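Long-range contact in periplasmic oligopeptide-binding protein (Burkholderia pseudomallei, PDB 3ZS6), which probably binds oligopeptides in the periplasm as the receptor component of an ABC import system: residues N347-D359 and G377-L390. Sequence-based numbering, arbitrary orientation.
Sequences NPLTFTLTYNTND and GVTAKLENVEFKVL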
loop_
_atom_site.group_PDB
_atom_site.type_symbol
_atom_site.label_atom_id
_atom_site.label_comp_id
_atom_site.label_asym_id
_atom_site.label_seq_id
_atom_site.Cartn_x
_atom_site.Cartn_y
_atom_site.Cartn_z
ATOM N N ASN A 347 36.591 -7.324 9.309
ATOM C CA ASN A 347 35.938 -6.906 8.069
ATOM C C ASN A 347 34.661 -6.089 8.284
ATOM O O ASN A 347 33.578 -6.516 7.884
ATOM C CB ASN A 347 35.624 -8.131 7.208
ATOM C CG ASN A 347 36.872 -8.811 6.694
ATOM O OD1 ASN A 347 37.128 -9.980 6.992
ATOM N ND2 ASN A 347 37.663 -8.080 5.914
ATOM N N PRO A 348 34.793 -4.906 8.902
ATOM C CA PRO A 348 33.640 -4.099 9.327
ATOM C C PRO A 348 32.701 -3.736 8.180
ATOM O O PRO A 348 33.142 -3.554 7.046
ATOM C CB PRO A 348 34.286 -2.835 9.916
ATOM C CG PRO A 348 35.684 -2.815 9.356
ATOM C CD PRO A 348 36.074 -4.246 9.206
ATOM N N LEU A 349 31.412 -3.621 8.486
ATOM C CA LEU A 349 30.410 -3.308 7.474
ATOM C C LEU A 349 29.997 -1.843 7.495
ATOM O O LEU A 349 29.757 -1.260 8.555
ATOM C CB LEU A 349 29.172 -4.182 7.665
ATOM C CG LEU A 349 29.320 -5.663 7.333
ATOM C CD1 LEU A 349 28.130 -6.454 7.869
ATOM C CD2 LEU A 349 29.492 -5.852 5.827
ATOM N N THR A 350 29.901 -1.259 6.308
ATOM C CA THR A 350 29.315 0.065 6.152
ATOM C C THR A 350 28.207 0.019 5.106
ATOM O O THR A 350 28.415 -0.503 4.011
ATOM C CB THR A 350 30.376 1.095 5.736
ATOM O OG1 THR A 350 31.355 1.189 6.771
ATOM C CG2 THR A 350 29.745 2.466 5.524
ATOM N N PHE A 351 27.033 0.546 5.457
ATOM C CA PHE A 351 25.905 0.638 4.532
ATOM C C PHE A 351 25.389 2.067 4.438
ATOM O O PHE A 351 25.627 2.888 5.321
ATOM C CB PHE A 351 24.732 -0.245 4.982
ATOM C CG PHE A 351 25.062 -1.701 5.095
ATOM C CD1 PHE A 351 25.263 -2.472 3.959
ATOM C CD2 PHE A 351 25.166 -2.301 6.336
ATOM C CE1 PHE A 351 25.561 -3.810 4.059
ATOM C CE2 PHE A 351 25.467 -3.644 6.444
ATOM C CZ PHE A 351 25.662 -4.398 5.302
ATOM N N THR A 352 24.661 2.353 3.364
ATOM C CA THR A 352 23.899 3.591 3.278
ATOM C C THR A 352 22.443 3.280 3.620
ATOM O O THR A 352 21.873 2.308 3.115
ATOM C CB THR A 352 24.017 4.224 1.876
ATOM O OG1 THR A 352 25.359 4.693 1.680
ATOM C CG2 THR A 352 23.058 5.396 1.722
ATOM N N LEU A 353 21.860 4.080 4.509
ATOM C CA LEU A 353 20.454 3.920 4.897
ATOM C C LEU A 353 19.622 5.054 4.296
ATOM O O LEU A 353 19.718 6.213 4.711
ATOM C CB LEU A 353 20.313 3.886 6.426
ATOM C CG LEU A 353 18.922 3.927 7.076
ATOM C CD1 LEU A 353 18.003 2.861 6.514
ATOM C CD2 LEU A 353 19.037 3.780 8.601
ATOM N N THR A 354 18.813 4.722 3.304
ATOM C CA THR A 354 18.050 5.742 2.598
ATOM C C THR A 354 16.592 5.770 3.061
ATOM O O THR A 354 15.964 4.721 3.203
ATOM C CB THR A 354 18.113 5.506 1.083
ATOM O OG1 THR A 354 19.483 5.373 0.680
ATOM C CG2 THR A 354 17.465 6.661 0.329
ATOM N N TYR A 355 16.059 6.968 3.294
ATOM C CA TYR A 355 14.645 7.119 3.646
ATOM C C TYR A 355 14.058 8.339 2.948
ATOM O O TYR A 355 14.797 9.213 2.499
ATOM C CB TYR A 355 14.469 7.261 5.160
ATOM C CG TYR A 355 15.065 8.533 5.712
ATOM C CD1 TYR A 355 16.401 8.589 6.094
ATOM C CD2 TYR A 355 14.300 9.683 5.843
ATOM C CE1 TYR A 355 16.955 9.756 6.596
ATOM C CE2 TYR A 355 14.846 10.859 6.352
ATOM C CZ TYR A 355 16.174 10.888 6.724
ATOM O OH TYR A 355 16.727 12.053 7.219
ATOM N N ASN A 356 12.733 8.405 2.860
ATOM C CA ASN A 356 12.093 9.569 2.254
ATOM C C ASN A 356 11.925 10.676 3.275
ATOM O O ASN A 356 11.478 10.430 4.396
ATOM C CB ASN A 356 10.750 9.218 1.593
ATOM C CG ASN A 356 9.768 8.603 2.562
ATOM O OD1 ASN A 356 10.013 7.520 3.091
ATOM N ND2 ASN A 356 8.649 9.288 2.799
ATOM N N THR A 357 12.317 11.886 2.877
ATOM C CA THR A 357 12.316 13.058 3.747
ATOM C C THR A 357 11.036 13.173 4.566
ATOM O O THR A 357 9.938 13.265 4.008
ATOM C CB THR A 357 12.511 14.343 2.914
ATOM O OG1 THR A 357 13.655 14.186 2.057
ATOM C CG2 THR A 357 12.701 15.564 3.826
ATOM N N ASN A 358 11.202 13.143 5.888
ATOM C CA ASN A 358 10.109 13.175 6.861
ATOM C C ASN A 358 10.664 13.059 8.284
ATOM O O ASN A 358 11.655 12.369 8.503
ATOM C CB ASN A 358 9.118 12.042 6.605
ATOM C CG ASN A 358 8.046 11.955 7.675
ATOM O OD1 ASN A 358 7.067 12.693 7.643
ATOM N ND2 ASN A 358 8.235 11.061 8.630
ATOM N N ASP A 359 10.035 13.727 9.248
ATOM C CA ASP A 359 10.590 13.753 10.603
ATOM C C ASP A 359 10.511 12.406 11.327
ATOM O O ASP A 359 11.461 12.015 11.998
ATOM C CB ASP A 359 9.986 14.882 11.468
ATOM C CG ASP A 359 8.592 15.307 11.007
ATOM O OD1 ASP A 359 7.851 14.468 10.446
ATOM O OD2 ASP A 359 8.243 16.491 11.206
ATOM N N GLY A 377 28.870 -2.403 15.783
ATOM C CA GLY A 377 29.949 -1.687 15.128
ATOM C C GLY A 377 29.710 -1.595 13.630
ATOM O O GLY A 377 30.648 -1.455 12.843
ATOM N N VAL A 378 28.445 -1.699 13.234
ATOM C CA VAL A 378 28.056 -1.534 11.836
ATOM C C VAL A 378 27.709 -0.078 11.556
ATOM O O VAL A 378 26.960 0.543 12.311
ATOM C CB VAL A 378 26.848 -2.433 11.482
ATOM C CG1 VAL A 378 26.250 -2.029 10.144
ATOM C CG2 VAL A 378 27.267 -3.894 11.466
ATOM N N THR A 379 28.247 0.469 10.473
ATOM C CA THR A 379 28.021 1.874 10.158
ATOM C C THR A 379 26.940 2.045 9.088
ATOM O O THR A 379 27.065 1.541 7.972
ATOM C CB THR A 379 29.320 2.557 9.676
ATOM O OG1 THR A 379 30.346 2.398 10.664
ATOM C CG2 THR A 379 29.091 4.037 9.430
ATOM N N ALA A 380 25.874 2.753 9.440
ATOM C CA ALA A 380 24.829 3.082 8.475
ATOM C C ALA A 380 24.783 4.590 8.263
ATOM O O ALA A 380 24.447 5.335 9.180
ATOM C CB ALA A 380 23.473 2.567 8.951
ATOM N N LYS A 381 25.121 5.029 7.054
ATOM C CA LYS A 381 25.106 6.446 6.716
ATOM C C LYS A 381 23.724 6.851 6.199
ATOM O O LYS A 381 23.197 6.237 5.271
ATOM C CB LYS A 381 26.185 6.761 5.676
ATOM C CG LYS A 381 27.604 6.416 6.140
ATOM C CD LYS A 381 28.657 6.781 5.103
ATOM C CE LYS A 381 30.065 6.569 5.661
ATOM N NZ LYS A 381 31.146 6.744 4.641
ATOM N N LEU A 382 23.148 7.891 6.798
ATOM C CA LEU A 382 21.788 8.308 6.462
ATOM C C LEU A 382 21.748 9.177 5.215
ATOM O O LEU A 382 22.629 10.002 4.984
ATOM C CB LEU A 382 21.139 9.054 7.631
ATOM C CG LEU A 382 20.309 8.218 8.607
ATOM C CD1 LEU A 382 21.125 7.067 9.161
ATOM C CD2 LEU A 382 19.760 9.082 9.732
ATOM N N GLU A 383 20.707 8.983 4.419
ATOM C CA GLU A 383 20.509 9.733 3.194
ATOM C C GLU A 383 19.003 9.885 2.987
ATOM O O GLU A 383 18.256 8.909 3.089
ATOM C CB GLU A 383 21.177 8.987 2.033
ATOM C CG GLU A 383 20.653 9.306 0.646
ATOM C CD GLU A 383 21.374 8.506 -0.436
ATOM O OE1 GLU A 383 22.573 8.782 -0.672
ATOM O OE2 GLU A 383 20.746 7.597 -1.039
ATOM N N ASN A 384 18.553 11.112 2.735
ATOM C CA ASN A 384 17.128 11.365 2.560
ATOM C C ASN A 384 16.814 11.775 1.129
ATOM O O ASN A 384 17.535 12.572 0.541
ATOM C CB ASN A 384 16.626 12.417 3.558
ATOM C CG ASN A 384 17.219 13.808 3.307
ATOM O OD1 ASN A 384 18.419 14.023 3.476
ATOM N ND2 ASN A 384 16.373 14.752 2.915
ATOM N N VAL A 385 15.750 11.202 0.568
ATOM C CA VAL A 385 15.306 11.553 -0.781
ATOM C C VAL A 385 13.795 11.719 -0.835
ATOM O O VAL A 385 13.080 11.336 0.101
ATOM C CB VAL A 385 15.684 10.466 -1.811
ATOM C CG1 VAL A 385 17.192 10.279 -1.876
ATOM C CG2 VAL A 385 14.977 9.153 -1.480
ATOM N N GLU A 386 13.312 12.280 -1.942
ATOM C CA GLU A 386 11.882 12.353 -2.208
ATOM C C GLU A 386 11.302 10.938 -2.330
ATOM O O GLU A 386 11.963 10.022 -2.834
ATOM C CB GLU A 386 11.612 13.139 -3.498
ATOM C CG GLU A 386 10.152 13.150 -3.899
ATOM C CD GLU A 386 9.882 13.999 -5.133
ATOM O OE1 GLU A 386 10.853 14.366 -5.832
ATOM O OE2 GLU A 386 8.694 14.303 -5.393
ATOM N N PHE A 387 10.064 10.762 -1.879
ATOM C CA PHE A 387 9.441 9.435 -1.882
ATOM C C PHE A 387 9.395 8.764 -3.257
ATOM O O PHE A 387 9.652 7.566 -3.366
ATOM C CB PHE A 387 8.033 9.490 -1.278
ATOM C CG PHE A 387 7.380 8.142 -1.148
ATOM C CD1 PHE A 387 7.928 7.166 -0.319
ATOM C CD2 PHE A 387 6.221 7.847 -1.852
ATOM C CE1 PHE A 387 7.322 5.913 -0.191
ATOM C CE2 PHE A 387 5.612 6.600 -1.735
ATOM C CZ PHE A 387 6.163 5.632 -0.905
ATOM N N LYS A 388 9.056 9.523 -4.300
ATOM C CA LYS A 388 9.003 8.976 -5.661
ATOM C C LYS A 388 10.347 8.403 -6.076
ATOM O O LYS A 388 10.416 7.380 -6.752
ATOM C CB LYS A 388 8.599 10.055 -6.674
ATOM C CG LYS A 388 7.103 10.243 -6.833
ATOM C CD LYS A 388 6.787 11.604 -7.445
ATOM C CE LYS A 388 7.567 11.838 -8.730
ATOM N NZ LYS A 388 7.274 13.185 -9.315
ATOM N N VAL A 389 11.412 9.101 -5.696
ATOM C CA VAL A 389 12.767 8.661 -5.994
ATOM C C VAL A 389 13.097 7.404 -5.192
ATOM O O VAL A 389 13.675 6.450 -5.713
ATOM C CB VAL A 389 13.789 9.775 -5.690
ATOM C CG1 VAL A 389 15.223 9.218 -5.647
ATOM C CG2 VAL A 389 13.664 10.893 -6.720
ATOM N N LEU A 390 12.727 7.409 -3.918
ATOM C CA LEU A 390 12.964 6.247 -3.070
ATOM C C LEU A 390 12.311 5.019 -3.691
ATOM O O LEU A 390 12.939 3.968 -3.787
ATOM C CB LEU A 390 12.409 6.478 -1.663
ATOM C CG LEU A 390 12.640 5.314 -0.686
ATOM C CD1 LEU A 390 14.136 5.031 -0.561
ATOM C CD2 LEU A 390 12.025 5.623 0.671
HETATM O O HOH W 1 31.846 0.114 10.320
#
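One face of the Tyr355 ring is covered by Asn384, whose CB makes a CH-pi contact, 3.9 Å from the ring centroid, with the amide plane turned 31° from the ring. Tyr355 reaches it because CG stands between the backbone N and the carbonyl carbon (chi1 66°), swinging the ring across the neighbouring strand; the Tyr355 side chain also touches His361 and Lys362 of helix 359-376. The Phe387 ring has Asn356 CB at its edge, and Asn356 CG lies 3.7 Å from Phe387 CD1. Asn356 suits this buried place because its compact amide packs against Phe387 and Leu390 CD2 while OD1 accepts a hydrogen bond from Arg403. Near the start of the strands, in one of two modelled conformers, Val378 CG1 meets the edge of the Phe351 ring; further along the same face, Leu353 CD2 and Leu382 CD1 meet at 3.9 Å, the two side chains lying side by side. On the face opposite Phe351, Leu353 and Tyr355, which Asn356 shares, the beta-branched Thr350, Thr352 and Thr354 suit a strand, and Thr354 OG1 lies 3.1 Å from Glu383 OE2. Eight backbone hydrogen bonds join the chains in parallel register. Just past the last bridge, Thr357 OG1 receives an almost straight bond (165°) from Asn384 ND2, linking the residue after strand 350-356 to strand 379-385. Together the strands and helix 359-376 form a beta-alpha-beta crossover, with strand 401-407 on the far side of 350-356; after strand 379-385 the chain enters helix 387-395, where Phe387 packs on the bound peptide's backbone, at the ligand site of this periplasmic binding protein fold.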